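Local coordinates for protein PUF4 (Saccharomyces cerevisiae, PDB 3BWT) that binds single-stranded sequences in messenger RNA through the eight Pumilio repeats of its RNA-binding domain, at residues Thr73-Ser84 / Cys106-Val116. Residues are numbered along the deposited sequence; the frame is centred on the assembly and turned at random.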
ATOM      1  N   THR A  73      24.974  18.650  -0.666  1.00 25.32           N
ATOM      2  CA  THR A  73      25.124  17.248  -0.307  1.00 28.23           C
ATOM      3  C   THR A  73      25.905  17.088   0.998  1.00 26.84           C
ATOM      4  O   THR A  73      25.585  16.230   1.821  1.00 23.75           O
ATOM      5  CB  THR A  73      25.758  16.439  -1.437  1.00 23.09           C
ATOM      6  OG1 THR A  73      24.764  16.196  -2.439  1.00 25.81           O
ATOM      7  CG2 THR A  73      26.270  15.111  -0.917  1.00 22.21           C
ATOM      8  N   GLU A  74      26.913  17.930   1.195  1.00 22.96           N
ATOM      9  CA  GLU A  74      27.688  17.869   2.418  1.00 22.97           C
ATOM     10  C   GLU A  74      26.762  18.103   3.602  1.00 26.57           C
ATOM     11  O   GLU A  74      26.780  17.356   4.581  1.00 22.72           O
ATOM     12  CB  GLU A  74      28.823  18.899   2.410  1.00 24.37           C
ATOM     13  CG  GLU A  74      29.999  18.538   1.498  1.00 30.44           C
ATOM     14  CD  GLU A  74      29.628  18.576   0.020  1.00 39.45           C
ATOM     15  OE1 GLU A  74      29.127  19.628  -0.443  1.00 32.57           O
ATOM     16  OE2 GLU A  74      29.840  17.559  -0.681  1.00 45.07           O
ATOM     17  N   GLN A  75      25.946  19.146   3.506  1.00 27.17           N
ATOM     18  CA  GLN A  75      25.063  19.507   4.601  1.00 19.03           C
ATOM     19  C   GLN A  75      24.005  18.435   4.809  1.00 19.10           C
ATOM     20  O   GLN A  75      23.729  18.030   5.941  1.00 19.10           O
ATOM     21  CB  GLN A  75      24.417  20.851   4.324  1.00 18.09           C
ATOM     22  CG  GLN A  75      25.356  22.018   4.465  1.00 17.75           C
ATOM     23  CD  GLN A  75      24.862  23.250   3.740  1.00 18.04           C
ATOM     24  OE1 GLN A  75      24.202  23.149   2.702  1.00 19.37           O
ATOM     25  NE2 GLN A  75      25.184  24.420   4.275  1.00 16.75           N
ATOM     26  N   ARG A  76      23.431  17.962   3.711  1.00 18.55           N
ATOM     27  CA  ARG A  76      22.418  16.929   3.780  1.00 19.32           C
ATOM     28  C   ARG A  76      22.934  15.705   4.519  1.00 23.59           C
ATOM     29  O   ARG A  76      22.212  15.100   5.319  1.00 26.88           O
ATOM     30  CB  ARG A  76      21.948  16.530   2.386  1.00 23.45           C
ATOM     31  CG  ARG A  76      20.698  15.670   2.409  1.00 22.73           C
ATOM     32  CD  ARG A  76      20.108  15.469   1.021  1.00 29.42           C
ATOM     33  NE  ARG A  76      21.023  14.725   0.166  1.00 30.86           N
ATOM     34  CZ  ARG A  76      21.681  15.251  -0.858  1.00 30.59           C
ATOM     35  NH1 ARG A  76      21.505  16.529  -1.170  1.00 33.43           N
ATOM     36  NH2 ARG A  76      22.507  14.496  -1.571  1.00 32.70           N
ATOM     37  N   ILE A  77      24.182  15.338   4.253  1.00 20.76           N
ATOM     38  CA  ILE A  77      24.775  14.170   4.896  1.00 21.70           C
ATOM     39  C   ILE A  77      24.919  14.359   6.402  1.00 23.32           C
ATOM     40  O   ILE A  77      24.848  13.390   7.167  1.00 27.04           O
ATOM     41  CB  ILE A  77      26.125  13.797   4.253  1.00 22.07           C
ATOM     42  CG1 ILE A  77      25.899  13.460   2.779  1.00 30.42           C
ATOM     43  CG2 ILE A  77      26.738  12.602   4.948  1.00 20.01           C
ATOM     44  CD1 ILE A  77      27.144  13.411   1.949  1.00 27.07           C
ATOM     45  N   VAL A  78      25.101  15.605   6.829  1.00 19.81           N
ATOM     46  CA  VAL A  78      25.217  15.903   8.246  1.00 22.22           C
ATOM     47  C   VAL A  78      23.852  15.787   8.913  1.00 23.73           C
ATOM     48  O   VAL A  78      23.726  15.219  10.001  1.00 24.54           O
ATOM     49  CB  VAL A  78      25.811  17.308   8.503  1.00 22.23           C
ATOM     50  CG1 VAL A  78      25.731  17.664   9.993  1.00 17.53           C
ATOM     51  CG2 VAL A  78      27.240  17.383   7.999  1.00 17.16           C
ATOM     52  N   LEU A  79      22.829  16.331   8.261  1.00 20.29           N
ATOM     53  CA  LEU A  79      21.474  16.220   8.778  1.00 19.44           C
ATOM     54  C   LEU A  79      21.084  14.754   8.897  1.00 23.05           C
ATOM     55  O   LEU A  79      20.426  14.353   9.866  1.00 25.66           O
ATOM     56  CB  LEU A  79      20.478  16.970   7.893  1.00 18.36           C
ATOM     57  CG  LEU A  79      20.666  18.487   7.851  1.00 20.07           C
ATOM     58  CD1 LEU A  79      19.479  19.189   7.194  1.00 18.64           C
ATOM     59  CD2 LEU A  79      20.912  19.035   9.247  1.00 18.50           C
ATOM     60  N   THR A  80      21.503  13.949   7.924  1.00 21.28           N
ATOM     61  CA  THR A  80      21.200  12.521   7.954  1.00 24.08           C
ATOM     62  C   THR A  80      21.913  11.863   9.128  1.00 21.77           C
ATOM     63  O   THR A  80      21.324  11.054   9.839  1.00 21.44           O
ATOM     64  CB  THR A  80      21.606  11.769   6.641  1.00 27.73           C
ATOM     65  OG1 THR A  80      21.029  12.402   5.490  1.00 22.05           O
ATOM     66  CG2 THR A  80      21.147  10.315   6.694  1.00 18.83           C
ATOM     67  N   LYS A  81      23.182  12.206   9.334  1.00 22.55           N
ATOM     68  CA  LYS A  81      23.953  11.565  10.404  1.00 28.75           C
ATOM     69  C   LYS A  81      23.416  11.884  11.795  1.00 21.71           C
ATOM     70  O   LYS A  81      23.403  11.024  12.670  1.00 25.75           O
ATOM     71  CB  LYS A  81      25.444  11.902  10.309  1.00 32.37           C
ATOM     72  CG  LYS A  81      26.164  11.196   9.153  1.00 37.70           C
ATOM     73  CD  LYS A  81      27.653  11.564   9.088  1.00 40.39           C
ATOM     74  CE  LYS A  81      28.369  10.815   7.961  1.00 42.68           C
ATOM     75  NZ  LYS A  81      29.844  11.050   7.976  1.00 34.63           N
ATOM     76  N   ILE A  82      22.961  13.115  11.987  1.00 19.58           N
ATOM     77  CA  ILE A  82      22.464  13.559  13.275  1.00 19.96           C
ATOM     78  C   ILE A  82      21.120  12.923  13.588  1.00 22.96           C
ATOM     79  O   ILE A  82      20.859  12.506  14.727  1.00 21.07           O
ATOM     80  CB  ILE A  82      22.318  15.103  13.309  1.00 29.05           C
ATOM     81  CG1 ILE A  82      23.699  15.772  13.390  1.00 26.41           C
ATOM     82  CG2 ILE A  82      21.422  15.548  14.462  1.00 16.68           C
ATOM     83  CD1 ILE A  82      23.656  17.292  13.387  1.00 20.12           C
ATOM     84  N   SER A  83      20.265  12.839  12.572  1.00 22.56           N
ATOM     85  CA  SER A  83      18.919  12.318  12.782  1.00 20.40           C
ATOM     86  C   SER A  83      18.853  10.794  12.795  1.00 18.52           C
ATOM     87  O   SER A  83      17.975  10.228  13.440  1.00 19.32           O
ATOM     88  CB  SER A  83      17.941  12.895  11.756  1.00 19.47           C
ATOM     89  OG  SER A  83      18.378  12.648  10.439  1.00 18.31           O
ATOM     90  N   SER A  84      19.797  10.139  12.121  1.00 18.19           N
ATOM     91  CA  SER A  84      19.715   8.691  11.881  1.00 18.80           C
ATOM     92  C   SER A  84      19.511   7.813  13.119  1.00 18.11           C
ATOM     93  O   SER A  84      18.797   6.821  13.049  1.00 20.74           O
ATOM     94  CB  SER A  84      20.907   8.188  11.062  1.00 20.31           C
ATOM     95  OG  SER A  84      22.132   8.408  11.740  1.00 26.32           O
ATOM     96  N   CYS A 106      15.396  12.927  -1.081  1.00 22.69           N
ATOM     97  CA  CYS A 106      16.441  13.887  -1.413  1.00 22.28           C
ATOM     98  C   CYS A 106      17.840  13.300  -1.556  1.00 23.60           C
ATOM     99  O   CYS A 106      18.704  13.918  -2.167  1.00 27.66           O
ATOM    100  CB  CYS A 106      16.476  15.012  -0.383  1.00 21.09           C
ATOM    101  SG  CYS A 106      15.208  16.239  -0.611  1.00 22.30           S
ATOM    102  N   ILE A 107      18.073  12.122  -0.993  1.00 24.13           N
ATOM    103  CA  ILE A 107      19.430  11.599  -0.960  1.00 27.91           C
ATOM    104  C   ILE A 107      19.927  11.202  -2.337  1.00 28.49           C
ATOM    105  O   ILE A 107      19.231  10.553  -3.104  1.00 34.91           O
ATOM    106  CB  ILE A 107      19.611  10.442   0.050  1.00 26.38           C
ATOM    107  CG1 ILE A 107      18.767   9.232  -0.345  1.00 22.57           C
ATOM    108  CG2 ILE A 107      19.280  10.916   1.458  1.00 23.68           C
ATOM    109  CD1 ILE A 107      18.794   8.127   0.690  1.00 22.32           C
ATOM    110  N   LYS A 108      21.150  11.616  -2.637  1.00 37.11           N
ATOM    111  CA  LYS A 108      21.754  11.346  -3.922  1.00 36.27           C
ATOM    112  C   LYS A 108      22.855  10.284  -3.804  1.00 36.54           C
ATOM    113  O   LYS A 108      22.949   9.398  -4.651  1.00 44.86           O
ATOM    114  CB  LYS A 108      22.279  12.655  -4.542  1.00 40.74           C
ATOM    115  CG  LYS A 108      21.169  13.655  -4.934  1.00 34.00           C
ATOM    116  CD  LYS A 108      21.712  15.007  -5.439  1.00 29.60           C
ATOM    117  CE  LYS A 108      22.292  15.857  -4.303  1.00 59.22           C
ATOM    118  NZ  LYS A 108      22.427  17.324  -4.607  1.00 43.07           N
ATOM    119  N   THR A 109      23.666  10.359  -2.750  1.00 37.22           N
ATOM    120  CA  THR A 109      24.826   9.468  -2.599  1.00 43.89           C
ATOM    121  C   THR A 109      24.449   8.078  -2.102  1.00 36.77           C
ATOM    122  O   THR A 109      23.326   7.843  -1.668  1.00 49.97           O
ATOM    123  CB  THR A 109      25.897  10.036  -1.620  1.00 54.65           C
ATOM    124  OG1 THR A 109      25.407   9.973  -0.275  1.00 48.68           O
ATOM    125  CG2 THR A 109      26.259  11.477  -1.961  1.00 43.41           C
ATOM    126  N   ASP A 110      25.405   7.159  -2.148  1.00 39.74           N
ATOM    127  CA  ASP A 110      25.156   5.799  -1.699  1.00 46.40           C
ATOM    128  C   ASP A 110      25.569   5.650  -0.244  1.00 46.25           C
ATOM    129  O   ASP A 110      25.118   4.745   0.458  1.00 48.09           O
ATOM    130  CB  ASP A 110      25.897   4.793  -2.578  1.00 47.46           C
ATOM    131  CG  ASP A 110      25.275   4.667  -3.951  1.00 85.71           C
ATOM    132  OD1 ASP A 110      24.143   5.170  -4.134  1.00 85.52           O
ATOM    133  OD2 ASP A 110      25.910   4.044  -4.836  1.00 65.35           O
ATOM    134  N   GLU A 111      26.434   6.548   0.205  1.00 39.30           N
ATOM    135  CA  GLU A 111      26.785   6.620   1.614  1.00 45.17           C
ATOM    136  C   GLU A 111      25.549   7.025   2.415  1.00 43.39           C
ATOM    137  O   GLU A 111      25.317   6.542   3.526  1.00 38.43           O
ATOM    138  CB  GLU A 111      27.912   7.633   1.817  1.00 44.32           C
ATOM    139  CG  GLU A 111      27.812   8.442   3.100  1.00 33.98           C
ATOM    140  CD  GLU A 111      28.940   9.447   3.234  1.00 56.26           C
ATOM    141  OE1 GLU A 111      29.356  10.014   2.190  1.00 44.57           O
ATOM    142  OE2 GLU A 111      29.412   9.661   4.380  1.00 36.39           O
ATOM    143  N   GLU A 112      24.767   7.926   1.828  1.00 39.29           N
ATOM    144  CA  GLU A 112      23.522   8.392   2.412  1.00 34.16           C
ATOM    145  C   GLU A 112      22.516   7.261   2.512  1.00 33.37           C
ATOM    146  O   GLU A 112      21.730   7.208   3.459  1.00 27.70           O
ATOM    147  CB  GLU A 112      22.920   9.495   1.545  1.00 35.16           C
ATOM    148  CG  GLU A 112      23.390  10.892   1.874  1.00 33.04           C
ATOM    149  CD  GLU A 112      22.913  11.902   0.847  1.00 36.94           C
ATOM    150  OE1 GLU A 112      23.301  11.794  -0.338  1.00 28.76           O
ATOM    151  OE2 GLU A 112      22.151  12.808   1.231  1.00 42.03           O
ATOM    152  N   ALA A 113      22.524   6.376   1.518  1.00 31.65           N
ATOM    153  CA  ALA A 113      21.574   5.271   1.479  1.00 26.44           C
ATOM    154  C   ALA A 113      21.972   4.209   2.477  1.00 30.73           C
ATOM    155  O   ALA A 113      21.119   3.596   3.122  1.00 35.02           O
ATOM    156  CB  ALA A 113      21.483   4.681   0.090  1.00 26.54           C
ATOM    157  N   GLN A 114      23.273   3.989   2.610  1.00 30.71           N
ATOM    158  CA  GLN A 114      23.755   3.014   3.574  1.00 31.07           C
ATOM    159  C   GLN A 114      23.445   3.449   4.998  1.00 26.55           C
ATOM    160  O   GLN A 114      23.052   2.631   5.822  1.00 32.52           O
ATOM    161  CB  GLN A 114      25.245   2.736   3.389  1.00 34.97           C
ATOM    162  CG  GLN A 114      25.513   1.693   2.323  1.00 39.49           C
ATOM    163  CD  GLN A 114      24.501   0.559   2.374  1.00 55.55           C
ATOM    164  OE1 GLN A 114      23.844   0.258   1.375  1.00 57.00           O
ATOM    165  NE2 GLN A 114      24.361  -0.067   3.545  1.00 38.91           N
ATOM    166  N   ILE A 115      23.599   4.737   5.280  1.00 22.17           N
ATOM    167  CA  ILE A 115      23.225   5.275   6.585  1.00 25.16           C
ATOM    168  C   ILE A 115      21.729   5.093   6.871  1.00 24.43           C
ATOM    169  O   ILE A 115      21.330   4.821   8.007  1.00 20.49           O
ATOM    170  CB  ILE A 115      23.614   6.766   6.729  1.00 24.84           C
ATOM    171  CG1 ILE A 115      25.134   6.915   6.851  1.00 23.96           C
ATOM    172  CG2 ILE A 115      22.922   7.396   7.931  1.00 23.06           C
ATOM    173  CD1 ILE A 115      25.619   8.356   6.844  1.00 23.77           C
ATOM    174  N   VAL A 116      20.903   5.235   5.839  1.00 22.51           N
ATOM    175  CA  VAL A 116      19.474   5.070   6.024  1.00 21.01           C
ATOM    176  C   VAL A 116      19.103   3.606   6.241  1.00 22.56           C
ATOM    177  O   VAL A 116      18.425   3.290   7.210  1.00 29.35           O
ATOM    178  CB  VAL A 116      18.656   5.701   4.880  1.00 26.01           C
ATOM    179  CG1 VAL A 116      17.223   5.201   4.904  1.00 17.75           C
ATOM    180  CG2 VAL A 116      18.687   7.222   4.991  1.00 23.87           C
TER
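Arg76 and Glu112 meet across two neighbouring helices in a two-pronged salt bridge: NH2 of Arg76 reaches OE1 of Glu112 at 3.1 Å, in the guanidinium plane and on the oxygen's syn lone pair, while NE of Arg76 faces OE2. The guanidinium and carboxylate planes lie 30° apart, and the carbonyl O of Cys106 sits over one guanidinium face. The Arg76 side chain runs out with CG anti to the backbone N (chi1 -168°) and bends at chi3, bringing the guanidinium to the carboxylate; its NH2 also donates to OG1 of Thr73 at 3.0 Å. CG1 of Ile77 packs on CG of Glu112 at 3.7 Å, and farther along CG2 of Ile115 touches both CG2 of Thr80 and CB of Ser84. Behind the bridge, Thr109 N donates to OE1 of Glu112 and Glu112 N to Thr109 OG1, a capping box; Lys108 N and Thr109 OG1 also donate to OE1. The pair illustrates a buried charge pair whose acid is itself held by a helix N-terminus. With an alanine in place of Glu112, Arg76 would probably lose its buried countercharge, and the amides of Lys108 and Thr109 the carboxylate they share. The axes of 73-83 and 110-116 are nearly parallel, 11° apart, linking consecutive Pumilio repeats, with helix 37-47 flanking the first through Phe44.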